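Local coordinates for response regulator (Vibrio cholerae O1 biovar El Tor, PDB 7KPO), which probably binds DNA as the DNA-binding domain of the sensor histidine kinase ChiS, a regulator of chitin utilisation, at residues Phe32-Gln37 / Leu74-Tyr79; Gly39-Tyr44 / Arg53-Tyr58. All blocks are in the same frame, centred on the assembly; numbering follows the deposited sequence.

Contact 1: Phe32-Gln37 / Leu74-Tyr79; sequences FTFAEQ and LNSLDY
F34 slides past Y79 in the opposite direction, the CD1-CE1 side of its ring against CD1 of the tyrosine. This is a helix-helix packing contact of a mostly helical DNA-binding domain, made between helices 31-38 and 70-83. The short axes run at 105° to one another and stay 11.6 Å apart even at their closest, so the backbones stay apart and side chains fill the gap, chiefly the two aromatic ones. F34 and Y79 share most of this work. The CG of F34 lies anti to the backbone N (chi1 156°), which swings the ring across to the partner helix. Y79 CD1 lies at the edge of the F34 ring, near its plane, 3.7 Å from F34 CE1. The ring planes stand at 61° with centroids 5.8 Å apart, an oblique pairing that is neither a stack nor a T-shape.

The same ring presents its outer rim to S76. F34 CZ sits 3.6 Å from both S76 CB and S76 OG, a van der Waals meeting at the ring edge. The buried hydroxyl finds its polar partners elsewhere, bonding to T72 O one turn back, with NE1 of W41 as a second partner, which probably fixes its rotation. L20 of helix 2-27 also touches F34, while the Y79 ring also meets that of H83.

Toward the exposed side, Y79 reaches over to the C-terminal part of helix 31-38. There its oxygen touches the aliphatic base of a glutamine rather than the amide, with Y79 OH 3.6 Å from Q37 CG and 3.8 Å from Q37 CB.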
# COMPACT_ATOMS: atom_id res chain seq x y z
N PHE A 32 -9.28 -11.81 16.10
CA PHE A 32 -9.27 -13.29 16.00
C PHE A 32 -9.23 -13.71 14.54
O PHE A 32 -8.42 -14.63 14.22
CB PHE A 32 -10.50 -13.90 16.67
CG PHE A 32 -10.63 -15.38 16.44
CD1 PHE A 32 -11.25 -15.86 15.30
CD2 PHE A 32 -10.11 -16.28 17.35
CE1 PHE A 32 -11.36 -17.22 15.07
CE2 PHE A 32 -10.23 -17.65 17.12
CZ PHE A 32 -10.85 -18.11 15.99
N THR A 33 -10.08 -13.08 13.70
CA THR A 33 -10.21 -13.40 12.25
C THR A 33 -8.91 -13.05 11.53
O THR A 33 -8.52 -13.80 10.61
CB THR A 33 -11.43 -12.72 11.65
OG1 THR A 33 -12.55 -13.30 12.31
CG2 THR A 33 -11.54 -12.93 10.15
N PHE A 34 -8.29 -11.92 11.86
CA PHE A 34 -6.98 -11.62 11.23
C PHE A 34 -6.02 -12.79 11.47
O PHE A 34 -5.38 -13.25 10.51
CB PHE A 34 -6.40 -10.32 11.78
CG PHE A 34 -4.90 -10.28 11.64
CD1 PHE A 34 -4.31 -10.21 10.39
CD2 PHE A 34 -4.09 -10.40 12.75
CE1 PHE A 34 -2.94 -10.24 10.25
CE2 PHE A 34 -2.71 -10.43 12.61
CZ PHE A 34 -2.14 -10.34 11.37
N ALA A 35 -5.93 -13.27 12.72
CA ALA A 35 -5.00 -14.36 13.06
C ALA A 35 -5.37 -15.65 12.34
O ALA A 35 -4.50 -16.29 11.76
CB ALA A 35 -5.02 -14.59 14.57
N GLU A 36 -6.65 -15.99 12.43
CA GLU A 36 -7.13 -17.26 11.86
C GLU A 36 -7.02 -17.26 10.33
O GLU A 36 -6.50 -18.24 9.77
CB GLU A 36 -8.58 -17.45 12.31
CG GLU A 36 -9.18 -18.74 11.81
CD GLU A 36 -8.43 -19.97 12.27
OE1 GLU A 36 -7.99 -19.99 13.44
OE2 GLU A 36 -8.28 -20.90 11.45
N GLN A 37 -7.47 -16.19 9.68
CA GLN A 37 -7.46 -16.16 8.20
C GLN A 37 -6.03 -16.06 7.67
O GLN A 37 -5.71 -16.76 6.69
CB GLN A 37 -8.34 -15.00 7.71
CG GLN A 37 -8.80 -15.17 6.27
CD GLN A 37 -9.76 -16.33 6.10
OE1 GLN A 37 -10.40 -16.80 7.05
NE2 GLN A 37 -9.90 -16.78 4.86
N LEU A 74 6.22 -7.96 10.76
CA LEU A 74 6.24 -7.30 9.43
C LEU A 74 5.27 -8.01 8.48
O LEU A 74 4.58 -7.31 7.71
CB LEU A 74 7.67 -7.28 8.87
CG LEU A 74 8.63 -6.34 9.59
CD1 LEU A 74 10.05 -6.54 9.08
CD2 LEU A 74 8.22 -4.89 9.42
N ASN A 75 5.18 -9.34 8.55
CA ASN A 75 4.23 -10.09 7.69
C ASN A 75 2.79 -9.70 8.05
O ASN A 75 1.94 -9.67 7.16
CB ASN A 75 4.41 -11.60 7.82
CG ASN A 75 5.70 -12.10 7.20
OD1 ASN A 75 6.30 -11.41 6.38
ND2 ASN A 75 6.12 -13.28 7.59
N SER A 76 2.54 -9.42 9.33
CA SER A 76 1.21 -9.00 9.81
C SER A 76 0.85 -7.63 9.22
O SER A 76 -0.28 -7.46 8.73
CB SER A 76 1.17 -8.97 11.31
OG SER A 76 1.39 -10.26 11.86
N LEU A 77 1.78 -6.68 9.31
CA LEU A 77 1.54 -5.33 8.73
C LEU A 77 1.28 -5.48 7.23
O LEU A 77 0.34 -4.86 6.72
CB LEU A 77 2.75 -4.42 8.99
CG LEU A 77 3.20 -4.26 10.45
CD1 LEU A 77 4.39 -3.33 10.55
CD2 LEU A 77 2.07 -3.76 11.34
N ASP A 78 2.08 -6.30 6.54
CA ASP A 78 1.92 -6.50 5.07
C ASP A 78 0.55 -7.14 4.77
O ASP A 78 -0.10 -6.71 3.81
CB ASP A 78 3.05 -7.36 4.50
CG ASP A 78 4.40 -6.67 4.49
OD1 ASP A 78 4.45 -5.45 4.68
OD2 ASP A 78 5.41 -7.38 4.29
N TYR A 79 0.14 -8.13 5.56
CA TYR A 79 -1.15 -8.82 5.32
C TYR A 79 -2.31 -7.82 5.47
O TYR A 79 -3.22 -7.77 4.62
CB TYR A 79 -1.32 -9.98 6.30
CG TYR A 79 -2.59 -10.77 6.08
CD1 TYR A 79 -3.79 -10.37 6.64
CD2 TYR A 79 -2.59 -11.90 5.28
CE1 TYR A 79 -4.95 -11.08 6.43
CE2 TYR A 79 -3.74 -12.63 5.06
CZ TYR A 79 -4.93 -12.22 5.64
OH TYR A 79 -6.08 -12.92 5.44

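Contact 2: Gly39-Tyr44 / Arg53-Tyr58; sequences GLWRVY and RTLDKY. With FMT (formic acid), chain H.
Y44 and T54, from opposite segments, grip the same oxygen of a bound formic acid, picked up probably from the crystallisation liquor and probably present as formate, since the bonds that hold it are all donated to it. Y44 OH donates to its O2 over 2.8 Å, in the plane of the tyrosine ring and at its edge, and T54 OG1 donates to it over 2.9 Å. The other oxygen, O1, takes an almost straight bond from R42 N (3.0 Å, 177°). A water donates to both O1 and R42 O and accepts from L55 N, tying the loop to the start of the short, weakly bonded helix 53-57. Four bonds thus hold the small molecule.

Over one face of Y44, the guanidinium of R53 lies nearly flat in the conformer described, one of two deposited. R53 CZ is 3.9 Å from the ring centroid, a cation-pi stack.

W41 makes the hydrophobic half. L55 CD1 points at its five-membered ring from above, 3.7 Å from the centroid, as a CH-pi contact. With CG beside the backbone N (chi1 -57°), the indole extends to Y58 and turns its six-membered edge onto that phenol's face, planes at 64°. The Y58 hydroxyl is hydrogen-bonded to R69 N, beyond the two segments.

M16 of helix 2-27 touches both W41 and L55, helices 31-38 and 70-83 border the indole, and Y44 pairs with Q51 in the antiparallel hairpin 44-46/49-51.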
# COMPACT_ATOMS: atom_id res chain seq x y z
N GLY A 39 -3.26 -16.98 9.24
CA GLY A 39 -2.44 -18.09 9.74
C GLY A 39 -1.16 -17.60 10.39
O GLY A 39 -0.30 -18.43 10.72
N LEU A 40 -1.04 -16.29 10.63
CA LEU A 40 0.24 -15.76 11.18
C LEU A 40 0.33 -15.92 12.70
O LEU A 40 1.46 -15.85 13.21
CB LEU A 40 0.37 -14.29 10.78
CG LEU A 40 0.62 -14.05 9.29
CD1 LEU A 40 0.49 -12.58 8.95
CD2 LEU A 40 1.99 -14.58 8.88
N TRP A 41 -0.80 -16.10 13.38
CA TRP A 41 -0.81 -16.21 14.86
C TRP A 41 -1.74 -17.34 15.26
O TRP A 41 -2.78 -17.51 14.62
CB TRP A 41 -1.24 -14.89 15.50
CG TRP A 41 -0.40 -13.72 15.10
CD1 TRP A 41 -0.61 -12.89 14.04
CD2 TRP A 41 0.80 -13.26 15.74
NE1 TRP A 41 0.37 -11.94 13.98
CE2 TRP A 41 1.25 -12.14 15.01
CE3 TRP A 41 1.54 -13.68 16.86
CZ2 TRP A 41 2.39 -11.43 15.36
CZ3 TRP A 41 2.67 -12.98 17.21
CH2 TRP A 41 3.09 -11.87 16.46
N ARG A 42 -1.36 -18.05 16.31
CA ARG A 42 -2.14 -19.21 16.79
C ARG A 42 -3.30 -18.79 17.69
O ARG A 42 -3.28 -17.72 18.32
CB ARG A 42 -1.23 -20.22 17.49
CG ARG A 42 -0.27 -20.93 16.55
CD ARG A 42 0.37 -22.13 17.21
NE ARG A 42 -0.65 -23.12 17.56
CZ ARG A 42 -0.42 -24.24 18.24
NH1 ARG A 42 0.80 -24.52 18.68
NH2 ARG A 42 -1.41 -25.07 18.49
N VAL A 43 -4.30 -19.66 17.68
CA VAL A 43 -5.52 -19.54 18.51
C VAL A 43 -5.40 -20.57 19.63
O VAL A 43 -4.99 -21.73 19.34
CB VAL A 43 -6.78 -19.75 17.66
CG1 VAL A 43 -8.02 -20.00 18.50
CG2 VAL A 43 -6.99 -18.60 16.69
N TYR A 44 -5.74 -20.17 20.85
CA TYR A 44 -5.63 -21.04 22.04
C TYR A 44 -6.94 -21.01 22.83
O TYR A 44 -7.69 -20.03 22.69
CB TYR A 44 -4.48 -20.56 22.94
CG TYR A 44 -3.10 -20.66 22.34
CD1 TYR A 44 -2.34 -21.80 22.50
CD2 TYR A 44 -2.55 -19.61 21.62
CE1 TYR A 44 -1.07 -21.91 21.95
CE2 TYR A 44 -1.29 -19.70 21.07
CZ TYR A 44 -0.54 -20.85 21.24
OH TYR A 44 0.71 -20.94 20.70
N ARG A 53 -3.60 -15.66 22.08
CA ARG A 53 -2.75 -15.48 23.29
C ARG A 53 -1.40 -14.82 22.97
O ARG A 53 -1.04 -13.87 23.70
CB ARG A 53 -2.56 -16.82 23.99
CG ARG A 53 -1.94 -16.72 25.38
CD ARG A 53 -1.80 -18.08 26.02
NE ARG A 53 -0.90 -18.94 25.26
CZ ARG A 53 -0.75 -20.24 25.46
NH1 ARG A 53 0.10 -20.92 24.71
NH2 ARG A 53 -1.46 -20.85 26.39
N THR A 54 -0.66 -15.33 21.99
CA THR A 54 0.68 -14.73 21.73
C THR A 54 0.55 -13.36 21.06
O THR A 54 1.25 -12.43 21.48
CB THR A 54 1.55 -15.70 20.93
OG1 THR A 54 1.53 -16.95 21.63
CG2 THR A 54 2.97 -15.20 20.78
N LEU A 55 -0.31 -13.24 20.05
CA LEU A 55 -0.52 -11.93 19.38
C LEU A 55 -0.86 -10.87 20.43
O LEU A 55 -0.33 -9.75 20.35
CB LEU A 55 -1.66 -12.08 18.38
CG LEU A 55 -2.16 -10.79 17.73
CD1 LEU A 55 -1.03 -10.07 16.98
CD2 LEU A 55 -3.33 -11.08 16.80
N ASP A 56 -1.69 -11.21 21.40
CA ASP A 56 -2.14 -10.22 22.42
C ASP A 56 -0.94 -9.65 23.17
O ASP A 56 -1.02 -8.49 23.59
CB ASP A 56 -3.15 -10.85 23.38
CG ASP A 56 -4.47 -11.20 22.74
OD1 ASP A 56 -4.68 -10.84 21.56
OD2 ASP A 56 -5.30 -11.82 23.43
N LYS A 57 0.13 -10.42 23.33
CA LYS A 57 1.32 -9.94 24.09
C LYS A 57 2.00 -8.79 23.34
O LYS A 57 2.69 -7.99 24.00
CB LYS A 57 2.32 -11.08 24.28
CG LYS A 57 1.82 -12.23 25.16
CD LYS A 57 2.81 -13.35 25.33
CE LYS A 57 2.27 -14.46 26.20
NZ LYS A 57 3.26 -15.55 26.39
N TYR A 58 1.79 -8.68 22.04
CA TYR A 58 2.46 -7.65 21.20
C TYR A 58 1.71 -6.32 21.24
O TYR A 58 2.19 -5.37 20.62
CB TYR A 58 2.57 -8.15 19.76
CG TYR A 58 3.64 -9.20 19.57
CD1 TYR A 58 3.50 -10.49 20.05
CD2 TYR A 58 4.80 -8.90 18.87
CE1 TYR A 58 4.49 -11.44 19.86
CE2 TYR A 58 5.80 -9.83 18.69
CZ TYR A 58 5.65 -11.11 19.19
OH TYR A 58 6.63 -12.04 18.99
C FMT H . 1.91 -18.06 18.27
O1 FMT H . 1.08 -17.27 17.85
O2 FMT H . 1.85 -18.71 19.41
O HOH W 1 -1.31 -15.99 19.16

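Overall arrangement
Contacts 1 and 2 have centres about 10 Å apart and merge at W41. Its NE1 lies 2.9 Å from S76 OG, a probable hydrogen bond, and its CD1 is 3.5 Å from F34 CE2, so the indole joins the helix crossing of contact 1 to the loop and short helix of contact 2. A further link is F32 CE2 to V43 CG2, 3.4 Å. In sequence, helix 31-38 ends just before G39, whose positive phi turns the chain into 39-44, while helix 70-83 follows helix 53-57. The formic acid gripped by R42, Y44 and T54 lies in contact 2, with a second about 3 Å from the Y44 side chain; any part in DNA binding remains open.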